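Local coordinates for succinate-semialdehyde dehydrogenase (Streptococcus pyogenes MGAS1882, PDB 4OGD), which probably oxidises succinic semialdehyde to succinate, using NADP+ as cofactor, as a member of the aldehyde dehydrogenase family, at residues A[166-169]-A[170-174]; A[52-55]-A[56-60]; A[137-140]-A[141-145]. One frame throughout, in Å; residues are numbered along the deposited sequence.

Overall arrangement
Three helices of the aldehyde dehydrogenase fold meet here, each contact being two turns of one of them: helix 45-61 carries contact 2, helix 136-148 contact 3 and helix 161-173 contact 1. The centres lie about 10 Å apart for contacts 1 and 2, about 13 Å for 1 and 3, and about 14 Å for 2 and 3, and each touches the other two: L170 and A174 pack on V55 and I58; F167 and V171 meet I138 and F142; the CE methyl of M139 sits 3.8 Å from L59 CD1. Contact 3 lies nearer the chain's centre (about 11 Å, centre to centre) than the other two (about 21 Å each).

Contact 1. Residues A[166-169]-A[170-174]; sequences SFEE and LVLEA
F167 and V171 touch, one turn apart on helix 161-173, the connecting helix of a beta-alpha-beta unit in the Rossmann-like cofactor-binding domain. With CG anti to the backbone N (chi1 -165°), the F167 ring extends beside V171, whose CG2 methyl approaches obliquely, 3.8 Å from F167 CE1. Both side chains also touch I181 of the following strand, and Y135 meets the F167 ring edge-to-face. E168 and L172 instead run side by side and point the same way. The extended E168 chain brings CG and OE2 each to 3.9 Å from L172 CD1, while OE1 takes a hydrogen bond from the backbone N of N183. The carboxylates of E169 and E173 take different partners, salt bridges to R162 and R61. Facing helix 45-61, L170 packs on V55, I58 and L59, and its CB rests 3.3 Å from F167 O. Regular i to i+4 bonds fix the spacing of all these groups, among them E173 N to E169 O at 2.8 Å. E168 O accepts from L172 N in a bond close to straight (168°), and L172 CG packs 3.4 Å from the same E168 O.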
loop_
_atom_site.group_PDB
_atom_site.type_symbol
_atom_site.label_atom_id
_atom_site.label_comp_id
_atom_site.label_asym_id
_atom_site.label_seq_id
_atom_site.Cartn_x
_atom_site.Cartn_y
_atom_site.Cartn_z
ATOM N N SER A 166 -9.492 -14.648 23.596
ATOM C CA SER A 166 -10.696 -15.385 23.234
ATOM C C SER A 166 -10.908 -15.445 21.726
ATOM O O SER A 166 -11.566 -16.356 21.232
ATOM C CB SER A 166 -11.928 -14.788 23.915
ATOM O OG SER A 166 -12.149 -13.442 23.517
ATOM N N PHE A 167 -10.370 -14.476 20.984
ATOM C CA PHE A 167 -10.523 -14.519 19.536
ATOM C C PHE A 167 -9.730 -15.689 18.957
ATOM O O PHE A 167 -10.237 -16.448 18.118
ATOM C CB PHE A 167 -10.109 -13.198 18.868
ATOM C CG PHE A 167 -10.594 -13.072 17.441
ATOM C CD1 PHE A 167 -9.929 -13.721 16.401
ATOM C CD2 PHE A 167 -11.732 -12.333 17.147
ATOM C CE1 PHE A 167 -10.389 -13.620 15.095
ATOM C CE2 PHE A 167 -12.196 -12.225 15.848
ATOM C CZ PHE A 167 -11.521 -12.862 14.819
ATOM N N GLU A 168 -8.490 -15.843 19.409
ATOM C CA GLU A 168 -7.701 -17.018 19.049
ATOM C C GLU A 168 -8.430 -18.303 19.440
ATOM O O GLU A 168 -8.494 -19.238 18.648
ATOM C CB GLU A 168 -6.317 -16.993 19.703
ATOM C CG GLU A 168 -5.505 -18.259 19.405
ATOM C CD GLU A 168 -4.176 -18.304 20.130
ATOM O OE1 GLU A 168 -3.564 -17.242 20.344
ATOM O OE2 GLU A 168 -3.739 -19.413 20.502
ATOM N N GLU A 169 -8.992 -18.336 20.645
ATOM C CA GLU A 169 -9.705 -19.527 21.122
ATOM C C GLU A 169 -10.915 -19.844 20.245
ATOM O O GLU A 169 -11.203 -21.015 19.962
ATOM C CB GLU A 169 -10.125 -19.344 22.587
ATOM C CG GLU A 169 -8.949 -19.423 23.547
ATOM C CD GLU A 169 -9.256 -18.888 24.936
ATOM O OE1 GLU A 169 -10.371 -18.376 25.161
ATOM O OE2 GLU A 169 -8.367 -18.997 25.805
ATOM N N LEU A 170 -11.624 -18.794 19.831
ATOM C CA LEU A 170 -12.768 -18.914 18.930
ATOM C C LEU A 170 -12.391 -19.594 17.614
ATOM O O LEU A 170 -13.081 -20.509 17.144
ATOM C CB LEU A 170 -13.342 -17.521 18.651
ATOM C CG LEU A 170 -14.335 -17.323 17.501
ATOM C CD1 LEU A 170 -15.636 -18.076 17.758
ATOM C CD2 LEU A 170 -14.619 -15.841 17.267
ATOM N N VAL A 171 -11.303 -19.133 17.011
ATOM C CA VAL A 171 -10.884 -19.634 15.708
ATOM C C VAL A 171 -10.440 -21.101 15.799
ATOM O O VAL A 171 -10.738 -21.907 14.913
ATOM C CB VAL A 171 -9.801 -18.710 15.096
ATOM C CG1 VAL A 171 -9.119 -19.356 13.906
ATOM C CG2 VAL A 171 -10.433 -17.384 14.701
ATOM N N LEU A 172 -9.743 -21.447 16.876
ATOM C CA LEU A 172 -9.389 -22.837 17.139
ATOM C C LEU A 172 -10.640 -23.687 17.377
ATOM O O LEU A 172 -10.745 -24.805 16.857
ATOM C CB LEU A 172 -8.446 -22.923 18.337
ATOM C CG LEU A 172 -7.066 -22.312 18.078
ATOM C CD1 LEU A 172 -6.349 -22.095 19.397
ATOM C CD2 LEU A 172 -6.246 -23.209 17.163
ATOM N N GLU A 173 -11.584 -23.154 18.149
ATOM C CA GLU A 173 -12.841 -23.857 18.406
ATOM C C GLU A 173 -13.600 -24.163 17.117
ATOM O O GLU A 173 -14.255 -25.206 17.003
ATOM C CB GLU A 173 -13.737 -23.061 19.362
ATOM C CG GLU A 173 -14.954 -23.865 19.848
ATOM C CD GLU A 173 -15.862 -23.086 20.779
ATOM O OE1 GLU A 173 -15.554 -21.916 21.085
ATOM O OE2 GLU A 173 -16.894 -23.660 21.208
ATOM N N ALA A 174 -13.497 -23.258 16.148
ATOM C CA ALA A 174 -14.169 -23.408 14.862
ATOM C C ALA A 174 -13.517 -24.458 13.965
ATOM O O ALA A 174 -14.032 -24.768 12.885
ATOM C CB ALA A 174 -14.247 -22.064 14.140
#

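Contact 2. Residues A[52-55]-A[56-60]; sequences LHQV and ANILR
Q54 meets both N57 and I58 on helix 45-61, an amphipathic helix of the aldehyde dehydrogenase fold that packs against helices 78-103, 136-148 and 161-173. A bend at chi2 (60°) folds the Q54 amide back toward the next turn, where it crosses the I58 side chain at about a right angle, NE2 standing 3.7 Å from I58 CG1. Against N57 it lies obliquely, the two amide planes 60° apart; Q54 OE1 and N57 OD1, both acceptors, are 3.4 Å from each other. On the inner side V55 and L59 run alongside one another, with V55 CG1 4.2 Å from L59 CD1, and both pack on M139 of helix 136-148. Behind these side chains the i to i+4 backbone bonds set the register, I58 N reaching Q54 O at 2.8 Å and L59 N reaching V55 O at 3.0 Å. Farther out, D93 of helix 78-103 ties down two groups, accepting a hydrogen bond from H53 ND1 and forming a salt bridge with R60. The carbonyl of H53 serves two donors: N57 N at 2.9 Å, and a water that donates to H53 O and weakly accepts from R60 NH1.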
loop_
_atom_site.group_PDB
_atom_site.type_symbol
_atom_site.label_atom_id
_atom_site.label_comp_id
_atom_site.label_asym_id
_atom_site.label_seq_id
_atom_site.Cartn_x
_atom_site.Cartn_y
_atom_site.Cartn_z
ATOM N N LEU A 52 -14.420 -20.655 8.524
ATOM C CA LEU A 52 -14.834 -19.264 8.715
ATOM C C LEU A 52 -16.348 -19.135 8.934
ATOM O O LEU A 52 -16.801 -18.349 9.762
ATOM C CB LEU A 52 -14.361 -18.385 7.546
ATOM C CG LEU A 52 -14.512 -16.876 7.729
ATOM C CD1 LEU A 52 -13.816 -16.393 9.001
ATOM C CD2 LEU A 52 -13.971 -16.145 6.501
ATOM N N HIS A 53 -17.132 -19.914 8.202
ATOM C CA HIS A 53 -18.552 -20.005 8.507
ATOM C C HIS A 53 -18.787 -20.496 9.941
ATOM O O HIS A 53 -19.715 -20.040 10.604
ATOM C CB HIS A 53 -19.261 -20.912 7.501
ATOM C CG HIS A 53 -19.553 -20.254 6.188
ATOM N ND1 HIS A 53 -20.234 -19.060 6.091
ATOM C CD2 HIS A 53 -19.275 -20.633 4.917
ATOM C CE1 HIS A 53 -20.365 -18.731 4.818
ATOM N NE2 HIS A 53 -19.792 -19.669 4.085
ATOM N N GLN A 54 -17.945 -21.416 10.423
ATOM C CA GLN A 54 -18.116 -21.962 11.769
ATOM C C GLN A 54 -17.743 -20.919 12.817
ATOM O O GLN A 54 -18.327 -20.875 13.909
ATOM C CB GLN A 54 -17.314 -23.266 11.951
ATOM C CG GLN A 54 -17.542 -23.982 13.303
ATOM C CD GLN A 54 -19.005 -24.388 13.541
ATOM O OE1 GLN A 54 -19.793 -24.496 12.607
ATOM N NE2 GLN A 54 -19.358 -24.611 14.796
ATOM N N VAL A 55 -16.784 -20.058 12.484
ATOM C CA VAL A 55 -16.468 -18.937 13.362
ATOM C C VAL A 55 -17.718 -18.083 13.560
ATOM O O VAL A 55 -18.074 -17.742 14.689
ATOM C CB VAL A 55 -15.306 -18.072 12.816
ATOM C CG1 VAL A 55 -15.212 -16.767 13.593
ATOM C CG2 VAL A 55 -13.999 -18.827 12.906
ATOM N N ALA A 56 -18.392 -17.765 12.456
ATOM C CA ALA A 56 -19.639 -17.007 12.511
ATOM C C ALA A 56 -20.695 -17.753 13.325
ATOM O O ALA A 56 -21.422 -17.153 14.124
ATOM C CB ALA A 56 -20.150 -16.721 11.100
ATOM N N ASN A 57 -20.772 -19.065 13.119
ATOM C CA ASN A 57 -21.729 -19.913 13.833
ATOM C C ASN A 57 -21.530 -19.888 15.347
ATOM O O ASN A 57 -22.495 -19.777 16.115
ATOM C CB ASN A 57 -21.604 -21.348 13.308
ATOM C CG ASN A 57 -22.780 -22.230 13.693
ATOM O OD1 ASN A 57 -22.591 -23.331 14.205
ATOM N ND2 ASN A 57 -23.991 -21.764 13.424
ATOM N N ILE A 58 -20.279 -20.000 15.778
ATOM C CA ILE A 58 -19.965 -19.966 17.203
ATOM C C ILE A 58 -20.211 -18.578 17.791
ATOM O O ILE A 58 -20.666 -18.449 18.930
ATOM C CB ILE A 58 -18.527 -20.426 17.478
ATOM C CG1 ILE A 58 -18.364 -21.888 17.063
ATOM C CG2 ILE A 58 -18.175 -20.241 18.955
ATOM C CD1 ILE A 58 -16.908 -22.334 16.983
ATOM N N LEU A 59 -19.919 -17.536 17.014
ATOM C CA LEU A 59 -20.241 -16.179 17.441
ATOM C C LEU A 59 -21.747 -15.997 17.655
ATOM O O LEU A 59 -22.165 -15.366 18.633
ATOM C CB LEU A 59 -19.702 -15.151 16.448
ATOM C CG LEU A 59 -18.205 -14.872 16.562
ATOM C CD1 LEU A 59 -17.762 -13.989 15.398
ATOM C CD2 LEU A 59 -17.867 -14.203 17.896
ATOM N N ARG A 60 -22.555 -16.571 16.765
ATOM C CA ARG A 60 -24.006 -16.556 16.942
ATOM C C ARG A 60 -24.414 -17.283 18.219
ATOM O O ARG A 60 -25.191 -16.767 19.026
ATOM C CB ARG A 60 -24.720 -17.218 15.756
ATOM C CG ARG A 60 -24.794 -16.391 14.489
ATOM C CD ARG A 60 -25.670 -17.105 13.453
ATOM N NE ARG A 60 -25.864 -16.282 12.262
ATOM C CZ ARG A 60 -25.122 -16.357 11.162
ATOM N NH1 ARG A 60 -24.143 -17.243 11.072
ATOM N NH2 ARG A 60 -25.371 -15.548 10.142
HETATM O O HOH W 1 -22.223 -19.202 9.461
#

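Contact 3. Residues A[137-140]-A[141-145]; sequences QIMR and VFAPN
Q137 touches V141 through its backbone, Q137 O lying 3.8 Å from V141 CG2, while the R140 chain runs back beneath its side chain, so that Q137 OE1 sits 3.0 Å above the R140 guanidinium plane, over its centre. I138 follows, and its carbonyl is gripped twice. F142 N donates to I138 O at 2.8 Å, nearly along the C=O axis, whereas V141 N reaches the same oxygen from above the carbonyl plane with a more bent bond (142°). The I138 and F142 side chains slant across each other, I138 CG2 meeting F142 CB at 4.2 Å. M139, bent at chi2 (64°), brings SD to the edge of the F142 ring, near its plane and 4.2 Å from F142 CD2. Its backbone oxygen accepts from A143 N. The i to i+4 pattern, already interrupted at V141 N, which turns to I138 O, fails again at R140 because P144 has no N-H: P144 CD instead abuts R140 O at 3.2 Å, and the helix is kinked. The R140 guanidinium reaches away to a salt bridge with E437, a hydrogen bond to Y136 and a cation-pi contact with F426. One turn on, N145 donates to V141 O from both N and ND2, on opposite faces of the carbonyl plane. This kinked helix containing a proline, buried throughout this contact, crosses between parallel strands 124-128 and 152-155 in the Rossmann-like beta-alpha-beta fold of aldehyde dehydrogenases.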
loop_
_atom_site.group_PDB
_atom_site.type_symbol
_atom_site.label_atom_id
_atom_site.label_comp_id
_atom_site.label_asym_id
_atom_site.label_seq_id
_atom_site.Cartn_x
_atom_site.Cartn_y
_atom_site.Cartn_z
ATOM N N GLN A 137 -12.486 -4.987 14.655
ATOM C CA GLN A 137 -11.228 -4.606 14.012
ATOM C C GLN A 137 -10.352 -5.826 13.704
ATOM O O GLN A 137 -9.571 -5.802 12.749
ATOM C CB GLN A 137 -10.427 -3.571 14.815
ATOM C CG GLN A 137 -11.163 -2.296 15.203
ATOM C CD GLN A 137 -11.716 -1.498 14.048
ATOM O OE1 GLN A 137 -11.336 -1.684 12.888
ATOM N NE2 GLN A 137 -12.622 -0.579 14.364
ATOM N N ILE A 138 -10.466 -6.894 14.494
ATOM C CA ILE A 138 -9.772 -8.133 14.133
ATOM C C ILE A 138 -10.437 -8.780 12.925
ATOM O O ILE A 138 -9.770 -9.155 11.957
ATOM C CB ILE A 138 -9.756 -9.175 15.271
ATOM C CG1 ILE A 138 -9.114 -8.607 16.538
ATOM C CG2 ILE A 138 -8.985 -10.413 14.828
ATOM C CD1 ILE A 138 -9.261 -9.547 17.747
ATOM N N MET A 139 -11.756 -8.908 12.975
ATOM C CA MET A 139 -12.468 -9.657 11.946
ATOM C C MET A 139 -12.288 -9.028 10.566
ATOM O O MET A 139 -12.201 -9.741 9.559
ATOM C CB MET A 139 -13.959 -9.798 12.295
ATOM C CG MET A 139 -14.699 -10.786 11.380
ATOM S SD MET A 139 -14.079 -12.468 11.557
ATOM C CE MET A 139 -15.069 -12.972 12.961
ATOM N N ARG A 140 -12.193 -7.700 10.522
ATOM C CA ARG A 140 -12.021 -6.991 9.250
ATOM C C ARG A 140 -10.796 -7.470 8.495
ATOM O O ARG A 140 -10.787 -7.465 7.265
ATOM C CB ARG A 140 -11.934 -5.470 9.456
ATOM C CG ARG A 140 -13.276 -4.813 9.754
ATOM C CD ARG A 140 -13.349 -3.332 9.365
ATOM N NE ARG A 140 -12.116 -2.590 9.578
ATOM C CZ ARG A 140 -12.059 -1.298 9.911
ATOM N NH1 ARG A 140 -13.169 -0.593 10.096
ATOM N NH2 ARG A 140 -10.882 -0.718 10.083
ATOM N N VAL A 141 -9.761 -7.869 9.226
ATOM C CA VAL A 141 -8.536 -8.328 8.579
ATOM C C VAL A 141 -8.327 -9.833 8.658
ATOM O O VAL A 141 -7.748 -10.412 7.740
ATOM C CB VAL A 141 -7.280 -7.580 9.088
ATOM C CG1 VAL A 141 -7.369 -6.124 8.709
ATOM C CG2 VAL A 141 -7.123 -7.721 10.589
ATOM N N PHE A 142 -8.801 -10.478 9.728
ATOM C CA PHE A 142 -8.669 -11.928 9.798
ATOM C C PHE A 142 -9.464 -12.629 8.691
ATOM O O PHE A 142 -8.944 -13.538 8.037
ATOM C CB PHE A 142 -9.089 -12.470 11.169
ATOM C CG PHE A 142 -9.188 -13.965 11.202
ATOM C CD1 PHE A 142 -8.041 -14.745 11.154
ATOM C CD2 PHE A 142 -10.426 -14.591 11.238
ATOM C CE1 PHE A 142 -8.124 -16.135 11.159
ATOM C CE2 PHE A 142 -10.514 -15.981 11.233
ATOM C CZ PHE A 142 -9.369 -16.744 11.200
ATOM N N ALA A 143 -10.720 -12.230 8.493
ATOM C CA ALA A 143 -11.575 -12.932 7.527
ATOM C C ALA A 143 -10.966 -12.994 6.116
ATOM O O ALA A 143 -10.824 -14.086 5.558
ATOM C CB ALA A 143 -13.001 -12.351 7.501
ATOM N N PRO A 144 -10.580 -11.836 5.538
ATOM C CA PRO A 144 -10.021 -11.948 4.183
ATOM C C PRO A 144 -8.650 -12.629 4.123
ATOM O O PRO A 144 -8.378 -13.390 3.194
ATOM C CB PRO A 144 -9.921 -10.487 3.722
ATOM C CG PRO A 144 -9.814 -9.703 4.996
ATOM C CD PRO A 144 -10.713 -10.426 5.959
ATOM N N ASN A 145 -7.783 -12.373 5.093
ATOM C CA ASN A 145 -6.483 -13.022 5.070
ATOM C C ASN A 145 -6.558 -14.534 5.275
ATOM O O ASN A 145 -5.815 -15.289 4.649
ATOM C CB ASN A 145 -5.516 -12.351 6.053
ATOM C CG ASN A 145 -4.998 -11.020 5.519
ATOM O OD1 ASN A 145 -4.212 -10.988 4.573
ATOM N ND2 ASN A 145 -5.450 -9.918 6.113
#